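Local coordinates for protein EreC (PDB 6XCQ) that probably hydrolyses the macrolactone ester of erythromycin and related macrolide antibiotics, inactivating them and so giving resistance, at residues 161-166 / 256-261; 192-197 / 208-213; 167-172 / 245-250. The protein carries 1 engineered substitution. All coordinates share one frame; numbering follows the deposited sequence.

Interaction 1. Residues 161-166 / 256-261; sequences LNPRDD and EYTLET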
# COMPACT_ATOMS: atom_id res chain seq x y z
N LEU A 161 -5.12 11.46 2.67
CA LEU A 161 -6.54 11.57 3.04
C LEU A 161 -7.11 12.95 2.68
O LEU A 161 -8.06 13.44 3.29
CB LEU A 161 -6.79 11.25 4.52
CG LEU A 161 -6.32 9.86 4.98
CD1 LEU A 161 -6.68 9.56 6.45
CD2 LEU A 161 -6.87 8.76 4.06
N ASN A 162 -6.56 13.58 1.64
CA ASN A 162 -7.12 14.83 1.15
C ASN A 162 -8.01 14.52 -0.04
O ASN A 162 -7.50 14.07 -1.08
CB ASN A 162 -6.00 15.78 0.75
CG ASN A 162 -6.52 17.09 0.15
OD1 ASN A 162 -7.72 17.27 -0.07
ND2 ASN A 162 -5.59 18.00 -0.12
N PRO A 163 -9.33 14.73 0.05
CA PRO A 163 -10.23 14.37 -1.05
C PRO A 163 -10.27 15.35 -2.22
O PRO A 163 -11.06 15.14 -3.14
CB PRO A 163 -11.60 14.32 -0.37
CG PRO A 163 -11.50 15.37 0.70
CD PRO A 163 -10.06 15.27 1.21
N ARG A 164 -9.43 16.39 -2.20
CA ARG A 164 -9.52 17.43 -3.22
C ARG A 164 -9.40 16.87 -4.63
O ARG A 164 -10.24 17.15 -5.49
CB ARG A 164 -8.46 18.50 -2.98
CG ARG A 164 -8.62 19.69 -3.92
CD ARG A 164 -7.33 20.49 -4.08
NE ARG A 164 -6.27 19.72 -4.74
CZ ARG A 164 -5.14 19.35 -4.15
NH1 ARG A 164 -4.23 18.66 -4.83
NH2 ARG A 164 -4.91 19.68 -2.89
N ASP A 165 -8.33 16.11 -4.91
CA ASP A 165 -8.13 15.56 -6.25
C ASP A 165 -9.33 14.74 -6.68
O ASP A 165 -9.80 14.84 -7.82
CB ASP A 165 -6.87 14.67 -6.32
CG ASP A 165 -5.55 15.45 -6.29
OD1 ASP A 165 -5.52 16.69 -6.46
OD2 ASP A 165 -4.52 14.77 -6.08
N ASP A 166 -9.84 13.88 -5.79
CA ASP A 166 -10.94 13.01 -6.18
C ASP A 166 -12.17 13.83 -6.53
O ASP A 166 -12.83 13.57 -7.54
CB ASP A 166 -11.26 12.02 -5.06
CG ASP A 166 -10.22 10.90 -4.95
OD1 ASP A 166 -9.87 10.30 -5.99
OD2 ASP A 166 -9.78 10.62 -3.82
N GLU A 256 -15.79 8.42 -0.31
CA GLU A 256 -16.57 7.84 0.78
C GLU A 256 -15.65 7.19 1.82
O GLU A 256 -15.82 7.40 3.03
CB GLU A 256 -17.55 6.81 0.24
CG GLU A 256 -18.33 6.05 1.31
CD GLU A 256 -19.04 4.82 0.72
OE1 GLU A 256 -20.22 4.57 1.05
OE2 GLU A 256 -18.39 4.10 -0.07
N TYR A 257 -14.68 6.40 1.37
CA TYR A 257 -13.79 5.74 2.32
C TYR A 257 -12.78 6.72 2.91
O TYR A 257 -12.28 6.50 4.02
CB TYR A 257 -13.10 4.56 1.65
CG TYR A 257 -13.92 3.28 1.66
CD1 TYR A 257 -14.98 3.08 0.76
CD2 TYR A 257 -13.64 2.27 2.57
CE1 TYR A 257 -15.74 1.90 0.78
CE2 TYR A 257 -14.38 1.09 2.59
CZ TYR A 257 -15.42 0.91 1.71
OH TYR A 257 -16.13 -0.25 1.77
N THR A 258 -12.48 7.81 2.20
CA THR A 258 -11.59 8.81 2.78
C THR A 258 -12.23 9.49 3.98
O THR A 258 -11.61 9.63 5.04
CB THR A 258 -11.19 9.85 1.73
OG1 THR A 258 -10.38 9.21 0.75
CG2 THR A 258 -10.37 10.95 2.37
N LEU A 259 -13.50 9.90 3.85
CA LEU A 259 -14.20 10.53 4.97
C LEU A 259 -14.33 9.57 6.15
O LEU A 259 -14.14 9.97 7.31
CB LEU A 259 -15.57 11.04 4.51
CG LEU A 259 -15.60 12.09 3.39
CD1 LEU A 259 -16.98 12.78 3.27
CD2 LEU A 259 -14.49 13.14 3.57
N GLU A 260 -14.67 8.31 5.90
CA GLU A 260 -14.82 7.37 7.01
C GLU A 260 -13.47 7.12 7.68
O GLU A 260 -13.38 7.03 8.91
CB GLU A 260 -15.45 6.07 6.52
CG GLU A 260 -15.48 4.94 7.56
CD GLU A 260 -16.28 5.27 8.82
OE1 GLU A 260 -16.95 6.32 8.89
OE2 GLU A 260 -16.24 4.44 9.76
N THR A 261 -12.40 7.06 6.89
CA THR A 261 -11.07 6.86 7.46
C THR A 261 -10.62 8.08 8.26
O THR A 261 -9.98 7.93 9.31
CB THR A 261 -10.08 6.51 6.35
OG1 THR A 261 -10.43 5.23 5.82
CG2 THR A 261 -8.63 6.42 6.88
O HOH W 1 -10.86 11.17 -1.50

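Interaction 2. Residues 192-197 / 208-213; sequences LASIDG and GEMETA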
# COMPACT_ATOMS: atom_id res chain seq x y z
N LEU A 192 -15.49 20.44 2.07
CA LEU A 192 -14.30 19.68 2.45
C LEU A 192 -13.00 20.37 2.08
O LEU A 192 -11.95 19.73 2.04
CB LEU A 192 -14.35 18.29 1.82
CG LEU A 192 -15.57 17.44 2.15
CD1 LEU A 192 -15.69 16.35 1.10
CD2 LEU A 192 -15.42 16.84 3.53
N ALA A 193 -13.05 21.68 1.79
CA ALA A 193 -11.85 22.36 1.30
C ALA A 193 -10.77 22.45 2.37
O ALA A 193 -9.58 22.47 2.04
CB ALA A 193 -12.21 23.75 0.78
N SER A 194 -11.16 22.48 3.65
CA SER A 194 -10.19 22.59 4.73
C SER A 194 -9.42 21.30 4.98
O SER A 194 -8.49 21.30 5.79
CB SER A 194 -10.88 23.00 6.03
OG SER A 194 -11.52 21.89 6.61
N ILE A 195 -9.78 20.20 4.32
CA ILE A 195 -9.05 18.94 4.46
C ILE A 195 -7.92 18.99 3.43
O ILE A 195 -8.07 18.57 2.29
CB ILE A 195 -9.95 17.72 4.27
CG1 ILE A 195 -11.28 17.90 5.00
CG2 ILE A 195 -9.24 16.45 4.73
CD1 ILE A 195 -11.14 18.09 6.48
N ASP A 196 -6.76 19.54 3.84
CA ASP A 196 -5.67 19.76 2.90
C ASP A 196 -4.31 19.31 3.44
O ASP A 196 -3.28 19.85 3.04
CB ASP A 196 -5.60 21.23 2.47
CG ASP A 196 -5.33 22.17 3.63
OD1 ASP A 196 -5.06 21.69 4.76
OD2 ASP A 196 -5.40 23.40 3.43
N GLY A 197 -4.30 18.34 4.35
CA GLY A 197 -3.04 17.86 4.90
C GLY A 197 -2.19 17.13 3.86
O GLY A 197 -2.62 16.82 2.75
N GLY A 208 -11.26 16.98 12.35
CA GLY A 208 -11.77 17.20 13.70
C GLY A 208 -12.08 18.65 14.01
O GLY A 208 -12.80 18.92 14.98
N GLU A 209 -11.57 19.59 13.21
CA GLU A 209 -11.91 20.99 13.40
C GLU A 209 -13.26 21.36 12.78
O GLU A 209 -13.80 22.43 13.10
CB GLU A 209 -10.80 21.87 12.83
CG GLU A 209 -9.59 21.96 13.76
CD GLU A 209 -8.33 22.42 13.05
OE1 GLU A 209 -7.23 22.22 13.62
OE2 GLU A 209 -8.43 22.97 11.93
N MET A 210 -13.81 20.52 11.91
CA MET A 210 -15.14 20.77 11.37
C MET A 210 -16.20 20.48 12.42
O MET A 210 -16.03 19.61 13.28
CB MET A 210 -15.39 19.92 10.12
CG MET A 210 -14.48 20.21 8.94
SD MET A 210 -14.80 19.15 7.51
CE MET A 210 -16.56 19.43 7.31
N GLU A 211 -17.30 21.21 12.35
CA GLU A 211 -18.46 20.88 13.17
C GLU A 211 -19.00 19.51 12.78
O GLU A 211 -18.93 19.10 11.63
CB GLU A 211 -19.55 21.95 13.00
CG GLU A 211 -19.22 23.28 13.65
CD GLU A 211 -19.16 23.17 15.17
OE1 GLU A 211 -18.07 23.37 15.75
OE2 GLU A 211 -20.22 22.89 15.79
N THR A 212 -19.57 18.81 13.77
CA THR A 212 -20.11 17.49 13.50
C THR A 212 -21.17 17.52 12.41
O THR A 212 -21.22 16.63 11.56
CB THR A 212 -20.68 16.89 14.79
OG1 THR A 212 -19.62 16.67 15.72
CG2 THR A 212 -21.37 15.57 14.51
N ALA A 213 -22.01 18.56 12.40
CA ALA A 213 -23.07 18.63 11.40
C ALA A 213 -22.52 18.78 9.99
O ALA A 213 -23.07 18.21 9.05
CB ALA A 213 -24.04 19.77 11.72

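Interaction 3. Residues 167-172 / 245-250; sequences LAQLAE and FRKASD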
# COMPACT_ATOMS: atom_id res chain seq x y z
N LEU A 167 -12.50 14.81 -5.69
CA LEU A 167 -13.68 15.63 -5.92
C LEU A 167 -13.54 16.46 -7.18
O LEU A 167 -14.53 16.69 -7.90
CB LEU A 167 -13.92 16.55 -4.73
CG LEU A 167 -14.45 15.93 -3.44
CD1 LEU A 167 -13.89 16.70 -2.25
CD2 LEU A 167 -15.98 15.91 -3.43
N ALA A 168 -12.33 16.94 -7.46
CA ALA A 168 -12.13 17.78 -8.63
C ALA A 168 -12.29 16.97 -9.91
O ALA A 168 -12.87 17.46 -10.89
CB ALA A 168 -10.75 18.44 -8.58
N GLN A 169 -11.75 15.75 -9.94
CA GLN A 169 -11.96 14.89 -11.09
C GLN A 169 -13.43 14.51 -11.22
O GLN A 169 -14.00 14.54 -12.31
CB GLN A 169 -11.09 13.64 -11.01
CG GLN A 169 -11.17 12.79 -12.26
CD GLN A 169 -10.65 11.37 -12.07
OE1 GLN A 169 -11.28 10.40 -12.48
NE2 GLN A 169 -9.49 11.25 -11.44
N LEU A 170 -14.06 14.16 -10.09
CA LEU A 170 -15.49 13.86 -10.11
C LEU A 170 -16.29 15.02 -10.71
O LEU A 170 -17.19 14.82 -11.53
CB LEU A 170 -15.97 13.54 -8.69
CG LEU A 170 -17.46 13.24 -8.48
CD1 LEU A 170 -17.88 12.02 -9.30
CD2 LEU A 170 -17.75 13.01 -6.99
N ALA A 171 -15.96 16.26 -10.31
CA ALA A 171 -16.72 17.40 -10.81
C ALA A 171 -16.57 17.56 -12.32
O ALA A 171 -17.53 17.93 -13.02
CB ALA A 171 -16.30 18.68 -10.08
N GLU A 172 -15.37 17.30 -12.85
CA GLU A 172 -15.18 17.38 -14.30
C GLU A 172 -15.96 16.29 -15.02
O GLU A 172 -16.58 16.54 -16.06
CB GLU A 172 -13.70 17.27 -14.66
CG GLU A 172 -12.81 18.34 -14.06
CD GLU A 172 -11.34 17.97 -14.16
OE1 GLU A 172 -11.05 16.83 -14.59
OE2 GLU A 172 -10.48 18.81 -13.82
N PHE A 245 -18.33 6.80 -16.54
CA PHE A 245 -19.15 6.31 -15.44
C PHE A 245 -18.29 5.54 -14.43
O PHE A 245 -18.41 5.74 -13.21
CB PHE A 245 -20.29 5.41 -15.93
CG PHE A 245 -20.94 4.63 -14.83
CD1 PHE A 245 -21.81 5.26 -13.94
CD2 PHE A 245 -20.60 3.31 -14.60
CE1 PHE A 245 -22.37 4.56 -12.88
CE2 PHE A 245 -21.16 2.60 -13.53
CZ PHE A 245 -22.04 3.22 -12.68
N ARG A 246 -17.45 4.64 -14.93
CA ARG A 246 -16.57 3.85 -14.06
C ARG A 246 -15.63 4.74 -13.26
O ARG A 246 -15.41 4.51 -12.06
CB ARG A 246 -15.78 2.85 -14.90
CG ARG A 246 -15.09 1.74 -14.12
CD ARG A 246 -13.65 2.10 -13.75
NE ARG A 246 -12.84 2.45 -14.91
CZ ARG A 246 -11.73 3.17 -14.84
NH1 ARG A 246 -11.30 3.61 -13.67
NH2 ARG A 246 -11.05 3.45 -15.94
N LYS A 247 -15.05 5.74 -13.92
CA LYS A 247 -14.15 6.65 -13.21
C LYS A 247 -14.92 7.44 -12.15
O LYS A 247 -14.43 7.59 -11.03
CB LYS A 247 -13.43 7.59 -14.17
CG LYS A 247 -12.45 6.88 -15.08
CD LYS A 247 -11.69 7.84 -15.98
CE LYS A 247 -10.49 7.16 -16.62
NZ LYS A 247 -9.78 8.04 -17.57
N ALA A 248 -16.13 7.94 -12.48
CA ALA A 248 -16.90 8.65 -11.46
C ALA A 248 -17.22 7.74 -10.28
O ALA A 248 -17.09 8.15 -9.11
CB ALA A 248 -18.21 9.21 -12.05
N SER A 249 -17.63 6.51 -10.56
CA SER A 249 -17.94 5.57 -9.49
C SER A 249 -16.72 5.29 -8.62
O SER A 249 -16.83 5.17 -7.40
CB SER A 249 -18.48 4.27 -10.08
OG SER A 249 -19.57 4.57 -10.94
N ASP A 250 -15.54 5.19 -9.23
CA ASP A 250 -14.33 4.98 -8.44
C ASP A 250 -14.03 6.20 -7.58
O ASP A 250 -13.65 6.05 -6.41
CB ASP A 250 -13.15 4.66 -9.35
CG ASP A 250 -13.29 3.30 -10.03
OD1 ASP A 250 -14.24 2.54 -9.72
OD2 ASP A 250 -12.43 2.99 -10.89

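Interaction 1. Residues 161-166 / 256-261
Thr258 OG1 is held by two partners: a water molecule that donates to it at 3.0 Å from the water oxygen, and the carbonyl of Ser254, one turn earlier, which helps to fix the rotation of the side chain. The same water donates to Asp166 OD2, at 2.6 Å from its oxygen, and so links the hydroxyl of one helix to the carboxylate of the other; Asp166 OD2 also has a hydrogen bond with the hydroxyl of Ser254. With OG1 committed to its own helix and the water, the methyl of Thr258 lies anti to the backbone N and faces residues 161-166. There Thr258 CG2 sits 3.5 Å from Leu161 O, a buried carbonyl with no polar partner in the model, and 4.2 Å from Leu161 CB. Pro163 CD approaches the same Thr258 CG2 more loosely, at 4.5 Å; proline fits just before a helix because it has no N-H in need of an acceptor. Threonine suits both helical positions because its two branches do different work. At Thr261 the hydroxyl bonds to Tyr257 O at 2.9 Å from OG1, while the backbone N of Thr261 reaches the same carbonyl from the other face of its plane. The methyl branch, Thr261 CG2, then touches Leu161 CD1 at 3.7 Å, the leucine side chain crossing that of the threonine at about a right angle. Asn162 OD1 caps the helix start by accepting from Arg164 N. The contact thus packs the entrance to helix 164-177 against the middle of helix 244-267. Leu157 touches both threonines, helix 200-208 meets Leu161 through Ala200 and Ser203, and helix 279-295 reaches Thr261 through Arg281.

Interaction 2. Residues 192-197 / 208-213
Met210 reaches across to Ser194 and Ile195 with a long, flexible side chain. Its CB points toward residues 192-197 but makes no close contact there. CG, placed anti to the carbonyl carbon (chi1 -64°), comes to 4.1 Å from Ser194 OG, a loose touch to a partly exposed hydroxyl. The next bond is extended, which carries the sulfur inward until Met210 SD rests 3.9 Å from Ile195 CD1. The two side chains cross at about a right angle, and the isoleucine meets the sulfur with its terminal methyl CD1. Beyond this the chain turns about the CG-SD bond (chi3 53°), which sets CE aside. Leu192 lies just beyond contact, with SD its nearest methionine atom. An unbranched thioether suits this task, since it can bridge a wide backbone separation: Ser194 CA and Met210 CA, the nearest pair, are 8.5 Å apart. Trp207 of helix 200-208 also touches Ile195 and Leu192. Met210 thus packs the connection after helix 200-208 against the one before it, which is folded as a type I beta turn from Leu192 to Ile195, with Ile195 also centring an inverse gamma turn.

Interaction 3. Residues 167-172 / 245-250
Two helices running in roughly opposite directions, 164-177 and 244-267, pack closely where Leu170 meets Ala248. Their CA atoms are 5.6 Å apart, a short approach for helices, and one that the single methyl of Ala248 makes possible. Leu170 supplies the bulk from the other side. Its CG lies anti to the backbone N (chi1 178°), which swings the branched end over the neighbouring helix: Leu170 CD1 is 3.9 Å from Ala248 CB and 4.0 Å from Ala248 O, so one methyl touches both the alanine side chain and its backbone. The same leucine also packs on Ile252 and Ile255, and Ala248 touches Ile173, which extends the apolar seam along both helices. Toward solvent the partners become polar. Gln169 has two deposited conformers; in the one described it stretches across so that Gln169 OE1 stands 3.9 Å from Lys247 CB, the two side chains crossing at about a right angle, and this touch is therefore less certain. In that conformer, and just as tentatively, the same OE1 is bonded by Arg251, the next residue of the partner helix after 245-250. A glutamine suits the place, being long enough to span the gap and carrying an amide oxygen that can accept such a bond. Lys247 makes the touch with its CB; from there its extended chain (chi2 -177°) runs on, and NZ forms a weak, long ion pair with Asp243. Between these two segments, then, the chemistry is apolar and steric: the fit of leucine against alanine brings the backbones near, and a polar link between the same two helices, from Gln169 to Arg251, probably adds to it immediately alongside.

In the fold
Interaction 1 lies at the entrance to helix 164-177 and interaction 3 one to two turns into it, both against helix 244-267, their centres about 13 Å apart. Because the helices run in opposite directions, the first partner moves forward along the sequence from 161-166 to 167-172 as the second moves back from 256-261 to 245-250. Interaction 2 comes innermost along the chain, its centre about 11 Å from that of interaction 1 and 21 Å from that of interaction 3. Ile195 CG2 packs on Leu161 O and Pro163, and Leu192 on Leu167, which joins all three. All lie in the helical region between strand 151-154, an outermost strand of the mixed sheet, and strand 301-304.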